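Local coordinates for protein beta-fructofuranosidase (Arthrobacter, PDB 3WPU) that belongs to the levansucrase/invertase family and folds, as its relatives do, around a five-bladed beta-propeller, at residues A[148-153]-A[219-224]; A[177-182]-A[199-204]. One frame throughout, in Å; residues are numbered along the deposited sequence.

Interaction 1. Residues A[148-153]-A[219-224]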
ATOM      1  N   THR A 148      13.144 -11.315  14.176  1.00 12.57           N
ATOM      2  CA  THR A 148      13.318 -10.869  12.789  1.00 11.52           C
ATOM      3  C   THR A 148      14.790 -10.647  12.410  1.00 11.49           C
ATOM      4  O   THR A 148      15.143 -10.555  11.230  1.00 11.90           O
ATOM      5  CB  THR A 148      12.454  -9.653  12.455  1.00 10.67           C
ATOM      6  OG1 THR A 148      12.824  -8.516  13.270  1.00 10.16           O
ATOM      7  CG2 THR A 148      10.990  -9.993  12.654  1.00 10.52           C
ATOM      8  N   GLY A 149      15.655 -10.641  13.412  1.00 11.25           N
ATOM      9  CA  GLY A 149      17.090 -10.558  13.204  1.00 11.62           C
ATOM     10  C   GLY A 149      17.692 -11.826  12.637  1.00 11.77           C
ATOM     11  O   GLY A 149      18.804 -11.803  12.165  1.00 12.59           O
ATOM     12  N   GLN A 150      16.944 -12.924  12.644  1.00 12.32           N
ATOM     13  CA  GLN A 150      17.524 -14.233  12.304  1.00 13.15           C
ATOM     14  C   GLN A 150      18.163 -14.382  10.929  1.00 12.21           C
ATOM     15  O   GLN A 150      19.089 -15.183  10.765  1.00 12.43           O
ATOM     16  CB  GLN A 150      16.540 -15.356  12.535  1.00 14.51           C
ATOM     17  CG  GLN A 150      15.227 -15.293  11.844  1.00 16.71           C
ATOM     18  CD  GLN A 150      14.303 -16.374  12.393  1.00 16.64           C
ATOM     19  OE1 GLN A 150      14.061 -17.358  11.741  1.00 19.72           O
ATOM     20  NE2 GLN A 150      13.899 -16.229  13.616  1.00 19.12           N
ATOM     21  N   ILE A 151      17.671 -13.646   9.942  1.00 11.68           N
ATOM     22  CA  ILE A 151      18.108 -13.851   8.549  1.00 11.99           C
ATOM     23  C   ILE A 151      19.410 -13.152   8.178  1.00 12.13           C
ATOM     24  O   ILE A 151      19.976 -13.428   7.112  1.00 13.31           O
ATOM     25  CB  ILE A 151      17.007 -13.433   7.538  1.00 11.50           C
ATOM     26  CG1 ILE A 151      16.731 -11.923   7.584  1.00 11.50           C
ATOM     27  CG2 ILE A 151      15.748 -14.269   7.763  1.00 11.26           C
ATOM     28  CD1 ILE A 151      15.717 -11.441   6.567  1.00 11.40           C
ATOM     29  N   PHE A 152      19.852 -12.206   9.003  1.00 11.51           N
ATOM     30  CA  PHE A 152      21.012 -11.378   8.671  1.00 11.82           C
ATOM     31  C   PHE A 152      22.333 -12.030   9.039  1.00 13.69           C
ATOM     32  O   PHE A 152      22.582 -12.336  10.200  1.00 13.98           O
ATOM     33  CB  PHE A 152      20.886 -10.006   9.319  1.00 11.90           C
ATOM     34  CG  PHE A 152      19.713  -9.237   8.788  1.00 11.69           C
ATOM     35  CD1 PHE A 152      19.753  -8.678   7.514  1.00 11.56           C
ATOM     36  CD2 PHE A 152      18.543  -9.135   9.531  1.00 11.83           C
ATOM     37  CE1 PHE A 152      18.642  -8.015   7.005  1.00 11.97           C
ATOM     38  CE2 PHE A 152      17.449  -8.464   9.030  1.00 11.89           C
ATOM     39  CZ  PHE A 152      17.506  -7.901   7.762  1.00 12.04           C
ATOM     40  N   GLU A 153      23.152 -12.262   8.019  1.00 15.45           N
ATOM     41  CA  GLU A 153      24.481 -12.819   8.214  1.00 17.23           C
ATOM     42  C   GLU A 153      25.285 -11.902   9.145  1.00 17.92           C
ATOM     43  O   GLU A 153      25.901 -12.367  10.112  1.00 20.61           O
ATOM     44  CB  GLU A 153      25.178 -12.984   6.858  1.00 18.66           C
ATOM     45  CG  GLU A 153      24.569 -14.065   5.938  1.00 20.02           C
ATOM     46  CD  GLU A 153      23.445 -13.589   4.983  1.00 22.11           C
ATOM     47  OE1 GLU A 153      22.783 -12.587   5.251  1.00 18.36           O
ATOM     48  OE2 GLU A 153      23.207 -14.250   3.927  1.00 25.64           O
ATOM     49  N   PHE A 219       4.874 -17.200  14.333  1.00 13.10           N
ATOM     50  CA  PHE A 219       5.772 -16.087  13.980  1.00 12.77           C
ATOM     51  C   PHE A 219       7.124 -16.222  14.687  1.00 12.79           C
ATOM     52  O   PHE A 219       7.701 -15.272  15.177  1.00 12.82           O
ATOM     53  CB  PHE A 219       5.089 -14.741  14.250  1.00 12.51           C
ATOM     54  CG  PHE A 219       3.849 -14.528  13.435  1.00 12.32           C
ATOM     55  CD1 PHE A 219       3.926 -14.452  12.044  1.00 11.82           C
ATOM     56  CD2 PHE A 219       2.599 -14.431  14.040  1.00 12.11           C
ATOM     57  CE1 PHE A 219       2.784 -14.242  11.294  1.00 11.84           C
ATOM     58  CE2 PHE A 219       1.463 -14.200  13.295  1.00 12.26           C
ATOM     59  CZ  PHE A 219       1.546 -14.153  11.912  1.00 12.21           C
ATOM     60  N   ASN A 220       7.607 -17.453  14.715  1.00 12.63           N
ATOM     61  CA  ASN A 220       8.848 -17.827  15.395  0.50 12.84           C
ATOM     62  C   ASN A 220      10.032 -17.938  14.444  1.00 13.20           C
ATOM     63  O   ASN A 220      11.180 -17.903  14.867  1.00 13.10           O
ATOM     64  CB  ASN A 220       8.681 -19.151  16.182  0.50 12.58           C
ATOM     65  CG  ASN A 220       7.981 -20.243  15.387  0.50 12.61           C
ATOM     66  OD1 ASN A 220       8.613 -21.064  14.720  0.50 13.28           O
ATOM     67  ND2 ASN A 220       6.659 -20.255  15.455  0.50 11.95           N
ATOM     68  N   LYS A 221       9.728 -18.097  13.153  1.00 13.69           N
ATOM     69  CA  LYS A 221      10.699 -18.368  12.118  1.00 14.23           C
ATOM     70  C   LYS A 221      10.482 -17.362  10.994  1.00 12.87           C
ATOM     71  O   LYS A 221       9.349 -17.151  10.593  1.00 11.89           O
ATOM     72  CB  LYS A 221      10.431 -19.779  11.573  1.00 15.89           C
ATOM     73  CG  LYS A 221      11.314 -20.206  10.424  1.00 19.35           C
ATOM     74  CD  LYS A 221      12.714 -20.446  10.912  1.00 20.49           C
ATOM     75  CE  LYS A 221      13.582 -21.130   9.844  1.00 21.87           C
ATOM     76  NZ  LYS A 221      15.004 -21.051  10.304  1.00 22.42           N
ATOM     77  N   VAL A 222      11.559 -16.759  10.515  1.00 12.26           N
ATOM     78  CA  VAL A 222      11.513 -15.832   9.368  1.00 11.87           C
ATOM     79  C   VAL A 222      12.310 -16.415   8.203  1.00 12.22           C
ATOM     80  O   VAL A 222      13.465 -16.819   8.383  1.00 12.03           O
ATOM     81  CB  VAL A 222      12.050 -14.447   9.750  1.00 12.18           C
ATOM     82  CG1 VAL A 222      12.018 -13.519   8.548  1.00 12.27           C
ATOM     83  CG2 VAL A 222      11.247 -13.885  10.910  1.00 12.04           C
ATOM     84  N   THR A 223      11.690 -16.451   7.021  1.00 12.10           N
ATOM     85  CA  THR A 223      12.326 -16.929   5.808  1.00 12.33           C
ATOM     86  C   THR A 223      12.705 -15.760   4.914  1.00 11.61           C
ATOM     87  O   THR A 223      11.869 -14.909   4.614  1.00 11.70           O
ATOM     88  CB  THR A 223      11.387 -17.857   5.044  1.00 12.91           C
ATOM     89  OG1 THR A 223      10.957 -18.921   5.904  1.00 14.04           O
ATOM     90  CG2 THR A 223      12.087 -18.443   3.808  1.00 13.23           C
ATOM     91  N   ASP A 224      13.953 -15.740   4.474  1.00 11.37           N
ATOM     92  CA  ASP A 224      14.489 -14.676   3.623  1.00 11.53           C
ATOM     93  C   ASP A 224      14.093 -15.005   2.190  1.00 11.76           C
ATOM     94  O   ASP A 224      14.487 -16.055   1.668  1.00 13.26           O
ATOM     95  CB  ASP A 224      16.015 -14.660   3.817  1.00 12.20           C
ATOM     96  CG  ASP A 224      16.719 -13.535   3.096  1.00 12.78           C
ATOM     97  OD1 ASP A 224      16.086 -12.777   2.333  1.00 13.18           O
ATOM     98  OD2 ASP A 224      17.952 -13.464   3.281  1.00 13.57           O
TER
HETATM   99  O   HOH W   1      19.259 -15.129   5.088  1.00 17.46           O
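Gln150 lays its side-chain amide against the backbone of Asn220 and Val222, joining a surface loop to a propeller blade. Strands 159-169, 174-184, 197-210 and 213-226 follow one another in this blade as an antiparallel meander. The loop between strands 137-141 and 159-169 packs on the last of these strands, 213-226. Gln150 CG sits between its own backbone N and carbonyl carbon (chi1 56°), and the chain runs on extended, so CD arrives beside Val222. There Gln150 OE1 accepts the Val222 N-H, N to O 2.8 Å, with an almost straight N-H...O angle of 177°. The donor comes from well above the carbonyl plane, 74° out of it, and so does not use a lone-pair direction. At the other end of the amide, Gln150 NE2 makes a weak bond to Asn220 O at 3.4 Å and also reaches Val147 O. These bonds set which way the amide is flipped. Nearer its backbone, Gln150 CG lies 3.9 Å from Val222 CB.

Ile151 meets the strand with its CG2 branch. Ile151 CG2 lies 3.9 Å from Val222 CG1 and 4.0 Å from Asp224 CB. The side chains of Ile151 and Asp224 meet at about a right angle. On the other branch of Val222, CG2 packs on Thr148 CA at 4.1 Å. The carboxylate of Asp224 is turned to a salt bridge with Arg199. A water also links loop and strand: it donates to Ile151 O at 2.7 Å and to Asp224 OD2 at 2.8 Å.

Interaction 2. Residues A[177-182]-A[199-204]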
ATOM      1  N   LEU A 177       2.668 -13.915   6.756  1.00 10.15           N
ATOM      2  CA  LEU A 177       2.984 -12.511   6.825  1.00 10.07           C
ATOM      3  C   LEU A 177       4.216 -12.194   5.947  1.00  9.25           C
ATOM      4  O   LEU A 177       5.336 -12.611   6.225  1.00  9.60           O
ATOM      5  CB  LEU A 177       3.200 -12.113   8.274  1.00 10.14           C
ATOM      6  CG  LEU A 177       3.578 -10.656   8.562  1.00 10.96           C
ATOM      7  CD1 LEU A 177       2.543  -9.700   7.997  1.00 11.22           C
ATOM      8  CD2 LEU A 177       3.755 -10.459  10.054  1.00 11.84           C
ATOM      9  N   PHE A 178       3.967 -11.534   4.827  1.00  9.87           N
ATOM     10  CA  PHE A 178       5.037 -11.049   3.949  1.00  9.60           C
ATOM     11  C   PHE A 178       5.401  -9.651   4.409  1.00  9.09           C
ATOM     12  O   PHE A 178       4.541  -8.814   4.515  1.00  9.31           O
ATOM     13  CB  PHE A 178       4.588 -11.041   2.504  1.00 10.44           C
ATOM     14  CG  PHE A 178       4.330 -12.422   1.960  1.00 10.30           C
ATOM     15  CD1 PHE A 178       5.351 -13.182   1.426  1.00 10.81           C
ATOM     16  CD2 PHE A 178       3.068 -12.983   2.086  1.00 10.65           C
ATOM     17  CE1 PHE A 178       5.121 -14.470   0.949  1.00 10.76           C
ATOM     18  CE2 PHE A 178       2.828 -14.270   1.614  1.00 10.70           C
ATOM     19  CZ  PHE A 178       3.864 -15.009   1.059  1.00 10.95           C
ATOM     20  N   PHE A 179       6.666  -9.401   4.658  1.00  8.91           N
ATOM     21  CA  PHE A 179       7.073  -8.092   5.144  1.00  8.82           C
ATOM     22  C   PHE A 179       8.478  -7.728   4.700  1.00  9.25           C
ATOM     23  O   PHE A 179       9.148  -8.484   4.026  1.00  9.45           O
ATOM     24  CB  PHE A 179       6.902  -8.018   6.666  1.00  9.13           C
ATOM     25  CG  PHE A 179       7.891  -8.859   7.445  1.00  9.98           C
ATOM     26  CD1 PHE A 179       8.946  -8.267   8.136  1.00 10.48           C
ATOM     27  CD2 PHE A 179       7.769 -10.253   7.475  1.00 10.11           C
ATOM     28  CE1 PHE A 179       9.858  -9.043   8.855  1.00 10.36           C
ATOM     29  CE2 PHE A 179       8.679 -11.026   8.185  1.00 10.42           C
ATOM     30  CZ  PHE A 179       9.716 -10.414   8.867  1.00 10.52           C
ATOM     31  N   THR A 180       8.891  -6.521   5.045  1.00  8.78           N
ATOM     32  CA  THR A 180      10.211  -6.043   4.726  1.00  9.67           C
ATOM     33  C   THR A 180      11.029  -6.056   5.999  1.00  9.96           C
ATOM     34  O   THR A 180      10.727  -5.333   6.958  1.00 10.15           O
ATOM     35  CB  THR A 180      10.198  -4.641   4.103  1.00  9.84           C
ATOM     36  OG1 THR A 180       9.186  -4.540   3.081  1.00  9.61           O
ATOM     37  CG2 THR A 180      11.576  -4.279   3.523  1.00 10.15           C
ATOM     38  N   ASP A 181      12.078  -6.864   6.003  1.00 10.30           N
ATOM     39  CA  ASP A 181      12.885  -7.098   7.187  1.00 10.19           C
ATOM     40  C   ASP A 181      14.174  -6.321   6.966  1.00 10.03           C
ATOM     41  O   ASP A 181      14.874  -6.584   6.001  1.00  9.91           O
ATOM     42  CB  ASP A 181      13.131  -8.604   7.347  1.00 10.27           C
ATOM     43  CG  ASP A 181      13.600  -8.990   8.767  1.00 10.60           C
ATOM     44  OD1 ASP A 181      13.596  -8.131   9.693  1.00 10.16           O
ATOM     45  OD2 ASP A 181      13.975 -10.163   8.984  1.00 10.18           O
ATOM     46  N   VAL A 182      14.460  -5.326   7.814  1.00  9.49           N
ATOM     47  CA  VAL A 182      15.510  -4.363   7.505  1.00  9.73           C
ATOM     48  C   VAL A 182      16.559  -4.254   8.610  1.00  9.98           C
ATOM     49  O   VAL A 182      16.238  -4.160   9.814  1.00  9.45           O
ATOM     50  CB  VAL A 182      14.938  -2.951   7.233  1.00  9.49           C
ATOM     51  CG1 VAL A 182      15.982  -2.046   6.596  1.00  9.73           C
ATOM     52  CG2 VAL A 182      13.722  -3.027   6.326  1.00  9.43           C
ATOM     53  N   ARG A 199      15.164  -6.582   3.180  1.00  9.79           N
ATOM     54  CA  ARG A 199      14.869  -7.853   2.495  1.00 10.13           C
ATOM     55  C   ARG A 199      13.399  -8.162   2.546  1.00 10.48           C
ATOM     56  O   ARG A 199      12.722  -7.848   3.531  1.00 11.15           O
ATOM     57  CB  ARG A 199      15.656  -8.983   3.115  1.00 10.40           C
ATOM     58  CG  ARG A 199      17.155  -8.707   3.138  1.00 11.05           C
ATOM     59  CD  ARG A 199      17.959  -9.918   3.544  1.00 11.56           C
ATOM     60  NE  ARG A 199      19.371  -9.597   3.707  1.00 12.52           N
ATOM     61  CZ  ARG A 199      20.291 -10.469   4.112  1.00 13.60           C
ATOM     62  NH1 ARG A 199      19.970 -11.739   4.307  1.00 14.82           N
ATOM     63  NH2 ARG A 199      21.540 -10.076   4.294  1.00 14.36           N
ATOM     64  N   ILE A 200      12.901  -8.846   1.512  1.00  9.99           N
ATOM     65  CA  ILE A 200      11.522  -9.285   1.512  1.00 10.28           C
ATOM     66  C   ILE A 200      11.525 -10.658   2.174  1.00 10.37           C
ATOM     67  O   ILE A 200      12.294 -11.546   1.794  1.00 10.35           O
ATOM     68  CB  ILE A 200      10.926  -9.295   0.082  1.00 10.41           C
ATOM     69  CG1 ILE A 200      10.750  -7.857  -0.387  1.00 10.63           C
ATOM     70  CG2 ILE A 200       9.615 -10.058   0.062  1.00 10.39           C
ATOM     71  CD1 ILE A 200      10.392  -7.675  -1.835  1.00 10.53           C
ATOM     72  N   ALA A 201      10.688 -10.797   3.188  1.00 10.46           N
ATOM     73  CA  ALA A 201      10.701 -11.934   4.092  1.00 10.22           C
ATOM     74  C   ALA A 201       9.301 -12.436   4.356  1.00 10.05           C
ATOM     75  O   ALA A 201       8.313 -11.744   4.085  1.00  9.81           O
ATOM     76  CB  ALA A 201      11.361 -11.544   5.409  1.00 10.65           C
ATOM     77  N   LEU A 202       9.231 -13.651   4.907  1.00 10.41           N
ATOM     78  CA  LEU A 202       7.972 -14.306   5.246  1.00  9.66           C
ATOM     79  C   LEU A 202       8.075 -14.874   6.648  1.00 10.02           C
ATOM     80  O   LEU A 202       9.104 -15.436   7.004  1.00 10.37           O
ATOM     81  CB  LEU A 202       7.718 -15.492   4.312  1.00  9.89           C
ATOM     82  CG  LEU A 202       6.642 -16.512   4.676  1.00 10.00           C
ATOM     83  CD1 LEU A 202       5.265 -15.889   4.662  1.00 10.19           C
ATOM     84  CD2 LEU A 202       6.670 -17.709   3.696  1.00 10.26           C
ATOM     85  N   SER A 203       7.002 -14.766   7.421  1.00 10.26           N
ATOM     86  CA  SER A 203       6.880 -15.519   8.665  1.00 10.10           C
ATOM     87  C   SER A 203       5.441 -15.995   8.780  1.00 10.56           C
ATOM     88  O   SER A 203       4.488 -15.266   8.415  1.00 10.79           O
ATOM     89  CB  SER A 203       7.232 -14.637   9.875  1.00 10.09           C
ATOM     90  OG  SER A 203       7.303 -15.439  11.060  1.00 10.80           O
ATOM     91  N   VAL A 204       5.300 -17.236   9.239  1.00 11.04           N
ATOM     92  CA  VAL A 204       4.010 -17.896   9.359  1.00 11.17           C
ATOM     93  C   VAL A 204       3.584 -17.952  10.819  1.00 11.40           C
ATOM     94  O   VAL A 204       4.390 -18.289  11.719  1.00 11.64           O
ATOM     95  CB  VAL A 204       4.042 -19.306   8.750  1.00 12.01           C
ATOM     96  CG1 VAL A 204       2.665 -19.951   8.827  1.00 13.01           C
ATOM     97  CG2 VAL A 204       4.534 -19.238   7.303  1.00 12.60           C
TER
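Phe179 spreads its ring over Ala201 where two neighbouring antiparallel strands of a propeller blade are paired. Its CB leaves the strand on the side shared with Asp181, Ala201 and Ser203. CG stands between the backbone N and carbonyl carbon (chi1 70°), which swings the ring back across strand 199-204. Phe179 CD2 lies 3.7 Å from Ala201 O. Phe179 CE2 and then CZ reach Ala201 CB, CE2 at 3.9 Å. This methyl is over one ring face, a CH-pi contact displaced toward the rim. The edge near CE2 faces Leu202 C and Ser203 N, and Phe143 meets the ring from outside the two strands.

On the other side of the sheet, Leu202 CD1 sits over the centre of the Phe178 ring, 4.0 Å from the centroid and only 13° off the normal.

Backbone bonds come in pairs between Leu177 and Ser203, Phe179 and Ala201, and Asp181 and Arg199. The shortest runs from Asp181 N to Arg199 O at 2.7 Å. The longest runs from Ser203 N to Leu177 O at 3.0 Å. The backbone pairs satisfy the facing peptide groups, the polar side chains turn to partners such as Gln160 and Asp197, and between the strands the side chains add apolar and CH-pi packing.

In the fold
Interactions 1 and 2 are neighbours in one blade, their centres about 8 Å apart. Strand 219-224 pairs with strand 199-204, so the two contacts share that seam: Thr223 N lies 2.8 Å from Leu202 O, and Lys221 O lies 2.7 Å from Ser203 OG, both probable hydrogen bonds. Loop 148-153 also reaches interaction 2 directly, with Ile151 CD1 3.2 Å from Asp181 OD2 in packing contact. Arg199, of interaction 2, ties the set together through salt bridges to Glu153 and Asp224, both of interaction 1. Along the chain, interaction 2 is nested between the segments of interaction 1. A bound glycerol lies about 5 Å from the Thr180 side chain of interaction 2.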